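Local coordinates for protein oxalate biosynthetic component 1 (Burkholderia thailandensis, PDB 5IKY) that probably makes oxalate as a bifunctional enzyme in quorum sensing-dependent oxalogenesis, joining a serine hydrolase of the alpha/beta-hydrolase type with an additional lyase activity, at residues 26-29 with 30-33; 113-116 with 117-121; 399-402 with 403-407; 349-353 with 354-358. All blocks are in the same frame, centred on the assembly; numbering follows the deposited sequence.

Contact 1: 26-29 with 30-33; sequences FIPH and ALLE
The carbonyl O of H29 receives the backbone N of E33 at 2.9 Å, the N-H running almost straight at it (171°), and with this i to i+4 bond the chain passes from the extended 26-28 into the helical turn of 30-33. Two weak bonds accompany it, from L32 N to the same H29 oxygen and, one residue earlier, from L31 N to P28 O. The same two residues, H29 and E33, are tied a second time through their side chains. ND1 of H29 donates to E33 OE1 at 2.9 Å. On the histidine side the oxygen lies in the ring plane, at its edge; on the glutamate side the nitrogen stands well above the carboxylate plane, and the two planes are 89° apart. With CG of H29 anti to its own N (chi1 -158°) the ring is carried forward alongside the first turn, and the extended E33 chain brings OE1 back to meet it. This pair lies on the more exposed side. Beneath it the contact is apolar: CG2 of I27 meets CG of L32 at 3.8 Å, the two side chains crossing at about a right angle, while the P28 ring sets its CD against CD1 of L31 at 3.6 Å. I27 and L32 both continue onto helix 37-49, through L47 and I44, and A30 rests on helix 82-90. The arrangement is a strand-to-helix junction: an edge strand of a small antiparallel sheet, paired with 190-192, turns into a short helix whose first turn is clipped by a His-carboxylate hydrogen bond.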
ATOM      1  N   PHE A  26       4.715  39.183  -0.919  1.00 69.18           N
ATOM      2  CA  PHE A  26       4.937  40.548  -1.375  1.00 64.19           C
ATOM      3  C   PHE A  26       5.509  41.409  -0.259  1.00 65.42           C
ATOM      4  O   PHE A  26       5.024  41.382   0.870  1.00 60.82           O
ATOM      5  CB  PHE A  26       3.637  41.166  -1.898  1.00 56.90           C
ATOM      6  CG  PHE A  26       3.777  42.601  -2.332  1.00 72.21           C
ATOM      7  CD1 PHE A  26       4.392  42.919  -3.531  1.00 60.71           C
ATOM      8  CD2 PHE A  26       3.289  43.630  -1.540  1.00 85.99           C
ATOM      9  CE1 PHE A  26       4.525  44.235  -3.933  1.00 71.32           C
ATOM     10  CE2 PHE A  26       3.417  44.953  -1.937  1.00 63.51           C
ATOM     11  CZ  PHE A  26       4.035  45.255  -3.135  1.00 74.26           C
ATOM     12  N   ILE A  27       6.554  42.165  -0.581  1.00 67.09           N
ATOM     13  CA  ILE A  27       7.128  43.111   0.364  1.00 70.00           C
ATOM     14  C   ILE A  27       7.115  44.516  -0.221  1.00 68.52           C
ATOM     15  O   ILE A  27       7.860  44.806  -1.160  1.00 80.14           O
ATOM     16  CB  ILE A  27       8.563  42.738   0.745  1.00 63.67           C
ATOM     17  CG1 ILE A  27       8.597  41.341   1.362  1.00 62.17           C
ATOM     18  CG2 ILE A  27       9.132  43.759   1.719  1.00 61.11           C
ATOM     19  CD1 ILE A  27       9.988  40.862   1.687  1.00 68.61           C
ATOM     20  N   PRO A  28       6.260  45.390   0.331  1.00 72.28           N
ATOM     21  CA  PRO A  28       6.149  46.784  -0.107  1.00 77.91           C
ATOM     22  C   PRO A  28       7.487  47.500  -0.032  1.00 81.36           C
ATOM     23  O   PRO A  28       8.306  47.169   0.831  1.00 73.76           O
ATOM     24  CB  PRO A  28       5.160  47.388   0.888  1.00 62.56           C
ATOM     25  CG  PRO A  28       4.364  46.239   1.372  1.00 61.65           C
ATOM     26  CD  PRO A  28       5.317  45.081   1.419  1.00 68.31           C
ATOM     27  N   HIS A  29       7.704  48.463  -0.920  1.00 85.12           N
ATOM     28  CA  HIS A  29       8.945  49.222  -0.933  1.00 74.84           C
ATOM     29  C   HIS A  29       9.287  49.814   0.435  1.00 80.15           C
ATOM     30  O   HIS A  29      10.413  49.656   0.916  1.00 67.27           O
ATOM     31  CB  HIS A  29       8.858  50.335  -1.968  1.00102.82           C
ATOM     32  CG  HIS A  29      10.190  50.838  -2.431  1.00126.60           C
ATOM     33  ND1 HIS A  29      10.794  51.949  -1.891  1.00138.91           N
ATOM     34  CD2 HIS A  29      10.989  50.429  -3.444  1.00135.09           C
ATOM     35  CE1 HIS A  29      11.948  52.164  -2.502  1.00141.98           C
ATOM     36  NE2 HIS A  29      12.084  51.261  -3.453  1.00140.52           N
ATOM     37  N   ALA A  30       8.311  50.477   1.054  1.00 65.13           N
ATOM     38  CA  ALA A  30       8.490  51.142   2.349  1.00 75.19           C
ATOM     39  C   ALA A  30       9.129  50.270   3.432  1.00 77.35           C
ATOM     40  O   ALA A  30       9.970  50.748   4.194  1.00 88.84           O
ATOM     41  CB  ALA A  30       7.150  51.663   2.842  1.00 66.88           C
ATOM     42  N   LEU A  31       8.731  49.003   3.504  1.00 84.99           N
ATOM     43  CA  LEU A  31       9.229  48.115   4.551  1.00 79.61           C
ATOM     44  C   LEU A  31      10.737  47.901   4.435  1.00 77.69           C
ATOM     45  O   LEU A  31      11.441  47.820   5.443  1.00 84.05           O
ATOM     46  CB  LEU A  31       8.498  46.771   4.510  1.00 74.65           C
ATOM     47  CG  LEU A  31       6.988  46.839   4.752  1.00 80.54           C
ATOM     48  CD1 LEU A  31       6.391  45.440   4.859  1.00 60.68           C
ATOM     49  CD2 LEU A  31       6.655  47.677   5.987  1.00 63.14           C
ATOM     50  N   LEU A  32      11.226  47.821   3.201  1.00 75.70           N
ATOM     51  CA  LEU A  32      12.654  47.650   2.950  1.00 79.68           C
ATOM     52  C   LEU A  32      13.410  48.969   3.083  1.00 85.07           C
ATOM     53  O   LEU A  32      14.481  49.022   3.686  1.00 81.25           O
ATOM     54  CB  LEU A  32      12.887  47.054   1.563  1.00 70.25           C
ATOM     55  CG  LEU A  32      12.420  45.612   1.361  1.00 70.07           C
ATOM     56  CD1 LEU A  32      12.698  45.152  -0.062  1.00 71.95           C
ATOM     57  CD2 LEU A  32      13.088  44.694   2.367  1.00 67.77           C
ATOM     58  N   GLU A  33      12.836  50.032   2.522  1.00 80.39           N
ATOM     59  CA  GLU A  33      13.443  51.364   2.546  1.00 82.99           C
ATOM     60  C   GLU A  33      13.624  51.867   3.975  1.00 84.67           C
ATOM     61  O   GLU A  33      14.403  52.783   4.236  1.00 96.47           O
ATOM     62  CB  GLU A  33      12.584  52.346   1.747  1.00 82.39           C
ATOM     63  CG  GLU A  33      13.341  53.529   1.173  1.00103.71           C
ATOM     64  CD  GLU A  33      12.497  54.337   0.205  1.00140.67           C
ATOM     65  OE1 GLU A  33      11.287  54.047   0.088  1.00143.26           O
ATOM     66  OE2 GLU A  33      13.041  55.260  -0.439  1.00157.88           O
TER

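Contact 2: 113-116 with 117-121; sequences PLIT and RNTLE
T116 and T119 bring their hydroxyls together, T116 OG1 to T119 OG1 at 2.6 Å, and this is the tight part of the contact. T116 holds its OG1 between its own N and carbonyl carbon (chi1 55°), turned back over the start of the helix, where it also accepts a weak bond from T119 N at 3.3 Å. The carbonyl O of T116 takes the N-H of L120 at 3.2 Å, reasonably straight at 160°, and a weak one from T119. T116 is thus the N-cap of helix 117-121: hydroxyl and carbonyl together engage N-H groups of the first turn. The strand before it, 114-115, is the edge of a three-stranded antiparallel sheet and pairs with 149-150, whose L149 also touches L120. Below the cap, I115 lays CG2 against CG of L120 at 3.9 Å. R117 starts off away from 113-116 and touches D146 and P488; its NH1 lies 2.8 Å from E121 OE2, the carboxylate over one face of the guanidinium, a pairing of charges without an aimed N-H. The solvent side is looser: E121 and N118 are exposed there, and the side chain of N118 comes no nearer to T116 than 4.3 Å, from N118 CB to T116 OG1.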
ATOM      1  N   PRO A 113     -11.653  32.362   1.508  1.00 66.84           N
ATOM      2  CA  PRO A 113     -11.605  33.061   0.219  1.00 63.42           C
ATOM      3  C   PRO A 113     -11.939  32.119  -0.931  1.00 63.50           C
ATOM      4  O   PRO A 113     -11.359  31.038  -1.020  1.00 75.34           O
ATOM      5  CB  PRO A 113     -10.154  33.541   0.129  1.00 66.86           C
ATOM      6  CG  PRO A 113      -9.736  33.701   1.541  1.00 71.98           C
ATOM      7  CD  PRO A 113     -10.439  32.610   2.310  1.00 68.08           C
ATOM      8  N   LEU A 114     -12.867  32.520  -1.791  1.00 70.22           N
ATOM      9  CA  LEU A 114     -13.312  31.659  -2.876  1.00 66.66           C
ATOM     10  C   LEU A 114     -13.458  32.429  -4.178  1.00 60.82           C
ATOM     11  O   LEU A 114     -14.239  33.376  -4.268  1.00 73.67           O
ATOM     12  CB  LEU A 114     -14.642  30.991  -2.521  1.00 68.45           C
ATOM     13  CG  LEU A 114     -15.275  30.123  -3.609  1.00 66.53           C
ATOM     14  CD1 LEU A 114     -14.513  28.818  -3.761  1.00 59.41           C
ATOM     15  CD2 LEU A 114     -16.741  29.862  -3.305  1.00 74.49           C
ATOM     16  N   ILE A 115     -12.689  32.019  -5.179  1.00 59.94           N
ATOM     17  CA  ILE A 115     -12.851  32.529  -6.531  1.00 65.44           C
ATOM     18  C   ILE A 115     -13.580  31.472  -7.352  1.00 70.82           C
ATOM     19  O   ILE A 115     -12.997  30.455  -7.737  1.00 65.78           O
ATOM     20  CB  ILE A 115     -11.498  32.877  -7.176  1.00 74.68           C
ATOM     21  CG1 ILE A 115     -10.772  33.926  -6.332  1.00 59.82           C
ATOM     22  CG2 ILE A 115     -11.694  33.368  -8.603  1.00 67.04           C
ATOM     23  CD1 ILE A 115      -9.434  34.337  -6.888  1.00 68.31           C
ATOM     24  N   THR A 116     -14.863  31.714  -7.599  1.00 70.79           N
ATOM     25  CA  THR A 116     -15.726  30.721  -8.229  1.00 77.91           C
ATOM     26  C   THR A 116     -15.323  30.416  -9.666  1.00 79.87           C
ATOM     27  O   THR A 116     -14.711  31.242 -10.344  1.00 82.22           O
ATOM     28  CB  THR A 116     -17.196  31.173  -8.223  1.00 72.69           C
ATOM     29  OG1 THR A 116     -17.304  32.459  -8.845  1.00 86.05           O
ATOM     30  CG2 THR A 116     -17.718  31.258  -6.797  1.00 69.10           C
ATOM     31  N   ARG A 117     -15.678  29.217 -10.115  1.00 77.25           N
ATOM     32  CA  ARG A 117     -15.421  28.784 -11.482  1.00 78.39           C
ATOM     33  C   ARG A 117     -16.098  29.712 -12.486  1.00 77.96           C
ATOM     34  O   ARG A 117     -15.536  30.021 -13.538  1.00 78.14           O
ATOM     35  CB  ARG A 117     -15.898  27.341 -11.671  1.00 77.95           C
ATOM     36  CG  ARG A 117     -15.959  26.869 -13.111  1.00 80.75           C
ATOM     37  CD  ARG A 117     -15.648  25.385 -13.206  1.00 99.23           C
ATOM     38  NE  ARG A 117     -15.855  24.862 -14.554  1.00122.26           N
ATOM     39  CZ  ARG A 117     -15.021  25.059 -15.569  1.00131.83           C
ATOM     40  NH1 ARG A 117     -15.287  24.542 -16.761  1.00131.71           N
ATOM     41  NH2 ARG A 117     -13.925  25.782 -15.398  1.00134.58           N
ATOM     42  N   ASN A 118     -17.302  30.164 -12.150  1.00 78.40           N
ATOM     43  CA  ASN A 118     -18.035  31.093 -13.001  1.00 85.04           C
ATOM     44  C   ASN A 118     -17.306  32.425 -13.164  1.00 88.17           C
ATOM     45  O   ASN A 118     -17.321  33.020 -14.241  1.00100.90           O
ATOM     46  CB  ASN A 118     -19.439  31.331 -12.443  1.00103.49           C
ATOM     47  CG  ASN A 118     -20.383  30.182 -12.733  1.00118.98           C
ATOM     48  OD1 ASN A 118     -20.352  29.598 -13.816  1.00132.22           O
ATOM     49  ND2 ASN A 118     -21.230  29.851 -11.764  1.00120.09           N
ATOM     50  N   THR A 119     -16.668  32.887 -12.093  1.00 77.72           N
ATOM     51  CA  THR A 119     -15.910  34.134 -12.133  1.00 78.33           C
ATOM     52  C   THR A 119     -14.726  34.030 -13.089  1.00 86.29           C
ATOM     53  O   THR A 119     -14.479  34.934 -13.888  1.00 92.41           O
ATOM     54  CB  THR A 119     -15.400  34.530 -10.734  1.00 73.02           C
ATOM     55  OG1 THR A 119     -16.512  34.740  -9.855  1.00 68.84           O
ATOM     56  CG2 THR A 119     -14.568  35.803 -10.807  1.00 65.61           C
ATOM     57  N   LEU A 120     -14.003  32.920 -13.007  1.00 80.86           N
ATOM     58  CA  LEU A 120     -12.842  32.696 -13.861  1.00 93.60           C
ATOM     59  C   LEU A 120     -13.241  32.527 -15.325  1.00 91.43           C
ATOM     60  O   LEU A 120     -12.571  33.042 -16.221  1.00 86.60           O
ATOM     61  CB  LEU A 120     -12.061  31.468 -13.390  1.00 83.43           C
ATOM     62  CG  LEU A 120     -11.330  31.609 -12.055  1.00 82.28           C
ATOM     63  CD1 LEU A 120     -10.792  30.261 -11.591  1.00 86.04           C
ATOM     64  CD2 LEU A 120     -10.208  32.630 -12.175  1.00 69.62           C
ATOM     65  N   GLU A 121     -14.334  31.809 -15.560  1.00 84.52           N
ATOM     66  CA  GLU A 121     -14.789  31.530 -16.919  1.00 89.90           C
ATOM     67  C   GLU A 121     -15.282  32.789 -17.628  1.00 92.94           C
ATOM     68  O   GLU A 121     -15.441  32.799 -18.850  1.00 99.42           O
ATOM     69  CB  GLU A 121     -15.889  30.466 -16.907  1.00 86.42           C
ATOM     70  CG  GLU A 121     -15.362  29.039 -17.009  1.00101.65           C
ATOM     71  CD  GLU A 121     -16.467  28.001 -16.957  1.00122.13           C
ATOM     72  OE1 GLU A 121     -17.480  28.242 -16.267  1.00134.45           O
ATOM     73  OE2 GLU A 121     -16.325  26.947 -17.612  1.00122.00           O
TER

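Contact 3: 399-402 with 403-407; sequences SLID and VPTRK
D402 O accepts the backbone N of R406 at 2.9 Å, in the carbonyl plane, which makes the irregular 399-402 turn directly into the first turn of helix 403-415. The side chain of D402 follows the same route. A chi1 of 64° brings its carboxylate round to the exposed N-H groups that begin the helix, and there OD1 accepts T405 N at 2.7 Å from 37° above the carboxylate plane. The hydroxyl of T405 comes up to the same group, its OG1 being 2.6 Å from D402 OD1 and 2.8 Å from D402 OD2, so that backbone and side chain of one threonine both gather at the carboxylate. D402 is accordingly the N-cap of the helix, its carboxylate placed at the positive end of the helix dipole, where the negative charge would probably be favoured. P404 fits this pattern: its ring nitrogen has no hydrogen to offer, and its CD comes within 3.2 Å of D402 OD1. On the inner side I401 sets CG2 against CB and CG2 of T405, at 3.9 Å from CB. I401 also packs on L432 of helix 418-442, and the neighbouring Q431 of that helix accepts from D402 N. Ahead of the cap, S399 bonds through its hydroxyl to Q385 and D397; just past it, V403 N donates to OD2 of the same D397. R406 sends its guanidinium away from the cap, NE forming a salt bridge with D384, while its backbone N stays with D402.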
ATOM      1  N   SER A 399      21.348  16.814 -27.862  1.00 59.54           N
ATOM      2  CA  SER A 399      20.077  16.400 -27.275  1.00 49.39           C
ATOM      3  C   SER A 399      19.453  15.233 -28.031  1.00 51.48           C
ATOM      4  O   SER A 399      19.626  15.109 -29.244  1.00 70.06           O
ATOM      5  CB  SER A 399      19.099  17.579 -27.243  1.00 53.04           C
ATOM      6  OG  SER A 399      19.705  18.736 -26.689  1.00 53.38           O
ATOM      7  N   LEU A 400      18.732  14.379 -27.308  1.00 61.06           N
ATOM      8  CA  LEU A 400      18.018  13.263 -27.920  1.00 57.40           C
ATOM      9  C   LEU A 400      17.000  13.787 -28.921  1.00 66.22           C
ATOM     10  O   LEU A 400      16.884  13.278 -30.035  1.00 66.84           O
ATOM     11  CB  LEU A 400      17.330  12.406 -26.857  1.00 46.46           C
ATOM     12  CG  LEU A 400      18.249  11.695 -25.863  1.00 57.65           C
ATOM     13  CD1 LEU A 400      17.433  10.857 -24.891  1.00 49.19           C
ATOM     14  CD2 LEU A 400      19.269  10.831 -26.596  1.00 58.37           C
ATOM     15  N   ILE A 401      16.263  14.811 -28.506  1.00 55.67           N
ATOM     16  CA  ILE A 401      15.419  15.571 -29.414  1.00 60.28           C
ATOM     17  C   ILE A 401      16.111  16.899 -29.681  1.00 60.20           C
ATOM     18  O   ILE A 401      16.310  17.685 -28.756  1.00 69.85           O
ATOM     19  CB  ILE A 401      14.013  15.815 -28.832  1.00 53.89           C
ATOM     20  CG1 ILE A 401      13.343  14.487 -28.480  1.00 59.90           C
ATOM     21  CG2 ILE A 401      13.154  16.603 -29.811  1.00 62.89           C
ATOM     22  CD1 ILE A 401      11.932  14.636 -27.959  1.00 62.37           C
ATOM     23  N   ASP A 402      16.497  17.146 -30.931  1.00 68.74           N
ATOM     24  CA  ASP A 402      17.252  18.355 -31.245  1.00 77.37           C
ATOM     25  C   ASP A 402      16.443  19.593 -30.876  1.00 63.15           C
ATOM     26  O   ASP A 402      15.214  19.587 -30.944  1.00 71.03           O
ATOM     27  CB  ASP A 402      17.663  18.398 -32.725  1.00 73.78           C
ATOM     28  CG  ASP A 402      16.478  18.474 -33.669  1.00 95.54           C
ATOM     29  OD1 ASP A 402      15.889  19.566 -33.808  1.00112.37           O
ATOM     30  OD2 ASP A 402      16.150  17.447 -34.295  1.00107.74           O
ATOM     31  N   VAL A 403      17.150  20.639 -30.463  1.00 70.91           N
ATOM     32  CA  VAL A 403      16.531  21.876 -29.993  1.00 75.42           C
ATOM     33  C   VAL A 403      15.529  22.497 -30.985  1.00 73.07           C
ATOM     34  O   VAL A 403      14.454  22.929 -30.565  1.00 90.41           O
ATOM     35  CB  VAL A 403      17.615  22.921 -29.630  1.00 72.86           C
ATOM     36  CG1 VAL A 403      16.983  24.248 -29.252  1.00 56.69           C
ATOM     37  CG2 VAL A 403      18.490  22.397 -28.498  1.00 52.64           C
ATOM     38  N   PRO A 404      15.863  22.546 -32.292  1.00 79.39           N
ATOM     39  CA  PRO A 404      14.838  23.050 -33.217  1.00 78.38           C
ATOM     40  C   PRO A 404      13.541  22.242 -33.180  1.00 68.63           C
ATOM     41  O   PRO A 404      12.457  22.819 -33.270  1.00 81.57           O
ATOM     42  CB  PRO A 404      15.513  22.926 -34.587  1.00 63.51           C
ATOM     43  CG  PRO A 404      16.958  23.045 -34.295  1.00 75.96           C
ATOM     44  CD  PRO A 404      17.154  22.344 -32.981  1.00 85.84           C
ATOM     45  N   THR A 405      13.656  20.925 -33.041  1.00 65.32           N
ATOM     46  CA  THR A 405      12.480  20.065 -32.995  1.00 67.49           C
ATOM     47  C   THR A 405      11.727  20.237 -31.676  1.00 73.74           C
ATOM     48  O   THR A 405      10.496  20.203 -31.654  1.00 76.93           O
ATOM     49  CB  THR A 405      12.851  18.582 -33.188  1.00 70.26           C
ATOM     50  OG1 THR A 405      13.575  18.429 -34.415  1.00 80.93           O
ATOM     51  CG2 THR A 405      11.602  17.716 -33.241  1.00 61.38           C
ATOM     52  N   ARG A 406      12.460  20.432 -30.582  1.00 67.87           N
ATOM     53  CA  ARG A 406      11.821  20.657 -29.290  1.00 67.27           C
ATOM     54  C   ARG A 406      11.008  21.944 -29.307  1.00 79.42           C
ATOM     55  O   ARG A 406       9.872  21.980 -28.834  1.00103.48           O
ATOM     56  CB  ARG A 406      12.845  20.719 -28.154  1.00 58.46           C
ATOM     57  CG  ARG A 406      12.185  20.991 -26.800  1.00 63.28           C
ATOM     58  CD  ARG A 406      13.166  21.439 -25.730  1.00 57.51           C
ATOM     59  NE  ARG A 406      14.005  22.551 -26.168  1.00 82.22           N
ATOM     60  CZ  ARG A 406      13.595  23.812 -26.257  1.00 68.33           C
ATOM     61  NH1 ARG A 406      12.347  24.135 -25.954  1.00 80.18           N
ATOM     62  NH2 ARG A 406      14.435  24.755 -26.660  1.00 70.16           N
ATOM     63  N   LYS A 407      11.603  23.000 -29.852  1.00 79.63           N
ATOM     64  CA  LYS A 407      10.938  24.291 -29.943  1.00 74.17           C
ATOM     65  C   LYS A 407       9.700  24.201 -30.827  1.00 72.77           C
ATOM     66  O   LYS A 407       8.676  24.823 -30.542  1.00 76.48           O
ATOM     67  CB  LYS A 407      11.902  25.354 -30.475  1.00 71.66           C
ATOM     68  CG  LYS A 407      12.944  25.795 -29.460  1.00 74.63           C
ATOM     69  CD  LYS A 407      13.951  26.761 -30.068  1.00 73.13           C
ATOM     70  CE  LYS A 407      14.960  27.231 -29.029  1.00 76.37           C
ATOM     71  NZ  LYS A 407      16.028  28.084 -29.621  1.00 86.20           N
TER

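Contact 4: 349-353 with 354-358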
ATOM      1  N   ILE A 349      20.784   3.504 -16.545  1.00 50.11           N
ATOM      2  CA  ILE A 349      21.464   4.415 -17.446  1.00 48.07           C
ATOM      3  C   ILE A 349      20.595   5.627 -17.726  1.00 51.69           C
ATOM      4  O   ILE A 349      19.564   5.524 -18.389  1.00 44.51           O
ATOM      5  CB  ILE A 349      21.828   3.735 -18.772  1.00 53.60           C
ATOM      6  CG1 ILE A 349      22.290   2.294 -18.527  1.00 51.57           C
ATOM      7  CG2 ILE A 349      22.881   4.547 -19.508  1.00 44.76           C
ATOM      8  CD1 ILE A 349      23.504   2.180 -17.644  1.00 62.20           C
ATOM      9  N   GLU A 350      21.008   6.776 -17.205  1.00 41.69           N
ATOM     10  CA  GLU A 350      20.322   8.020 -17.508  1.00 45.32           C
ATOM     11  C   GLU A 350      20.817   8.523 -18.856  1.00 47.37           C
ATOM     12  O   GLU A 350      21.931   9.034 -18.968  1.00 52.41           O
ATOM     13  CB  GLU A 350      20.555   9.054 -16.409  1.00 51.75           C
ATOM     14  CG  GLU A 350      20.257   8.536 -15.009  1.00 61.80           C
ATOM     15  CD  GLU A 350      19.513   9.544 -14.153  1.00100.42           C
ATOM     16  OE1 GLU A 350      20.164  10.458 -13.604  1.00 93.95           O
ATOM     17  OE2 GLU A 350      18.276   9.416 -14.023  1.00108.48           O
ATOM     18  N   VAL A 351      19.996   8.348 -19.884  1.00 50.23           N
ATOM     19  CA  VAL A 351      20.380   8.717 -21.238  1.00 47.11           C
ATOM     20  C   VAL A 351      20.065  10.186 -21.512  1.00 47.15           C
ATOM     21  O   VAL A 351      18.973  10.528 -21.966  1.00 57.41           O
ATOM     22  CB  VAL A 351      19.677   7.825 -22.272  1.00 55.67           C
ATOM     23  CG1 VAL A 351      20.143   8.168 -23.673  1.00 48.55           C
ATOM     24  CG2 VAL A 351      19.950   6.359 -21.966  1.00 49.11           C
ATOM     25  N   PHE A 352      21.030  11.053 -21.225  1.00 63.16           N
ATOM     26  CA  PHE A 352      20.848  12.487 -21.402  1.00 58.45           C
ATOM     27  C   PHE A 352      21.095  12.935 -22.838  1.00 59.94           C
ATOM     28  O   PHE A 352      20.397  13.812 -23.348  1.00 54.13           O
ATOM     29  CB  PHE A 352      21.771  13.261 -20.459  1.00 51.80           C
ATOM     30  CG  PHE A 352      21.306  13.280 -19.032  1.00 54.89           C
ATOM     31  CD1 PHE A 352      20.329  14.172 -18.621  1.00 48.62           C
ATOM     32  CD2 PHE A 352      21.850  12.414 -18.099  1.00 46.48           C
ATOM     33  CE1 PHE A 352      19.900  14.196 -17.312  1.00 48.77           C
ATOM     34  CE2 PHE A 352      21.425  12.438 -16.783  1.00 53.80           C
ATOM     35  CZ  PHE A 352      20.449  13.330 -16.390  1.00 47.58           C
ATOM     36  N   ASN A 353      22.092  12.338 -23.484  1.00 60.96           N
ATOM     37  CA  ASN A 353      22.512  12.784 -24.810  1.00 58.72           C
ATOM     38  C   ASN A 353      22.968  11.639 -25.712  1.00 54.41           C
ATOM     39  O   ASN A 353      23.072  10.493 -25.273  1.00 68.11           O
ATOM     40  CB  ASN A 353      23.635  13.815 -24.679  1.00 46.08           C
ATOM     41  CG  ASN A 353      24.717  13.378 -23.710  1.00 55.45           C
ATOM     42  OD1 ASN A 353      25.434  12.408 -23.962  1.00 50.53           O
ATOM     43  ND2 ASN A 353      24.855  14.104 -22.605  1.00 45.03           N
ATOM     44  N   HIS A 354      23.248  11.961 -26.971  1.00 47.06           N
ATOM     45  CA  HIS A 354      23.672  10.961 -27.948  1.00 49.39           C
ATOM     46  C   HIS A 354      25.041  10.372 -27.620  1.00 47.45           C
ATOM     47  O   HIS A 354      25.337   9.237 -27.993  1.00 49.97           O
ATOM     48  CB  HIS A 354      23.686  11.558 -29.356  1.00 49.02           C
ATOM     49  CG  HIS A 354      22.323  11.728 -29.949  1.00 57.54           C
ATOM     50  ND1 HIS A 354      21.541  10.660 -30.333  1.00 56.31           N
ATOM     51  CD2 HIS A 354      21.599  12.840 -30.221  1.00 49.88           C
ATOM     52  CE1 HIS A 354      20.395  11.106 -30.818  1.00 56.72           C
ATOM     53  NE2 HIS A 354      20.405  12.426 -30.760  1.00 60.23           N
ATOM     54  N   THR A 355      25.871  11.138 -26.922  1.00 47.37           N
ATOM     55  CA  THR A 355      27.182  10.647 -26.516  1.00 58.20           C
ATOM     56  C   THR A 355      27.038   9.524 -25.488  1.00 52.71           C
ATOM     57  O   THR A 355      27.816   8.570 -25.488  1.00 59.82           O
ATOM     58  CB  THR A 355      28.056  11.779 -25.942  1.00 56.66           C
ATOM     59  OG1 THR A 355      28.106  12.864 -26.877  1.00 68.02           O
ATOM     60  CG2 THR A 355      29.470  11.285 -25.673  1.00 47.66           C
ATOM     61  N   ILE A 356      26.032   9.639 -24.621  1.00 50.04           N
ATOM     62  CA  ILE A 356      25.722   8.583 -23.660  1.00 48.12           C
ATOM     63  C   ILE A 356      25.334   7.297 -24.385  1.00 48.39           C
ATOM     64  O   ILE A 356      25.833   6.217 -24.067  1.00 47.52           O
ATOM     65  CB  ILE A 356      24.578   8.985 -22.708  1.00 57.43           C
ATOM     66  CG1 ILE A 356      24.992  10.162 -21.825  1.00 61.96           C
ATOM     67  CG2 ILE A 356      24.154   7.797 -21.848  1.00 42.87           C
ATOM     68  CD1 ILE A 356      26.044   9.816 -20.809  1.00 70.31           C
ATOM     69  N   VAL A 357      24.436   7.427 -25.359  1.00 46.60           N
ATOM     70  CA  VAL A 357      24.003   6.299 -26.179  1.00 58.69           C
ATOM     71  C   VAL A 357      25.194   5.608 -26.828  1.00 59.62           C
ATOM     72  O   VAL A 357      25.366   4.392 -26.732  1.00 60.20           O
ATOM     73  CB  VAL A 357      23.035   6.746 -27.292  1.00 59.69           C
ATOM     74  CG1 VAL A 357      22.571   5.549 -28.108  1.00 46.01           C
ATOM     75  CG2 VAL A 357      21.852   7.499 -26.707  1.00 52.62           C
ATOM     76  N   GLU A 358      26.019   6.415 -27.481  1.00 52.48           N
ATOM     77  CA  GLU A 358      27.154   5.928 -28.248  1.00 55.30           C
ATOM     78  C   GLU A 358      28.213   5.290 -27.351  1.00 59.51           C
ATOM     79  O   GLU A 358      28.856   4.309 -27.733  1.00 68.49           O
ATOM     80  CB  GLU A 358      27.732   7.082 -29.068  1.00 48.50           C
ATOM     81  CG  GLU A 358      29.221   7.057 -29.293  1.00 74.06           C
ATOM     82  CD  GLU A 358      29.665   8.146 -30.252  1.00 94.23           C
ATOM     83  OE1 GLU A 358      30.438   9.034 -29.836  1.00107.03           O
ATOM     84  OE2 GLU A 358      29.236   8.112 -31.425  1.00110.19           O
TER
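OD1 of N353 accepts the backbone N of I356 at 2.9 Å and at the same time lies 3.1 Å from CG1 of I356, the two side chains crossing at about a right angle. The first torsion of N353 (chi1 47°) swings its amide back above the opening turn, and N353 becomes the N-cap of helix 354-360. Its carbonyl O takes two weak bonds, from I356 N and V357 N. Around this cap lies an apolar layer: CG2 of I356 reaches back to CG2 of I349 at 4.2 Å, and V351 meets V357, CG1 to CG2, at 3.5 Å. Strand 349-351 and helix 354-358 run at 138° to each other, their axes 8.3 Å apart at closest. A further shell holds the amide, N353 ND2 donating to P317 O and Q385 OE1; separately, T355 bonds to D398 through its hydroxyl. The strand belongs to the parallel sheet of the TIM-barrel-like region, which probably carries the lyase activity, and the side chain of E350 lies about 4 Å from the bound magnesium ion. With both ends of its amide engaged, N353 is probably held in one rotation, its oxygen directed to the helix and its nitrogen to the loops.

How the contacts relate
The four contacts illustrate one principle, an extended or irregular segment ending in the first turn of a helix, in different parts of the chain. Along it they come in the order contact 1, contact 2, contact 4, contact 3. Contacts 1 and 2 lie on edge strands of two separate small antiparallel sheets, their centres 30 Å apart. Contacts 3 and 4 are close, with centres 15 Å apart, and touch directly: S399 O lies 3.2 Å from H354 CD2, and L400 packs on V351 and N353. Both also lean on helix 418-442, so two helix starts and one long helix are joined beside the parallel sheet that carries the magnesium site. The centres of the first pair lie about 38 to 48 Å from those of the second.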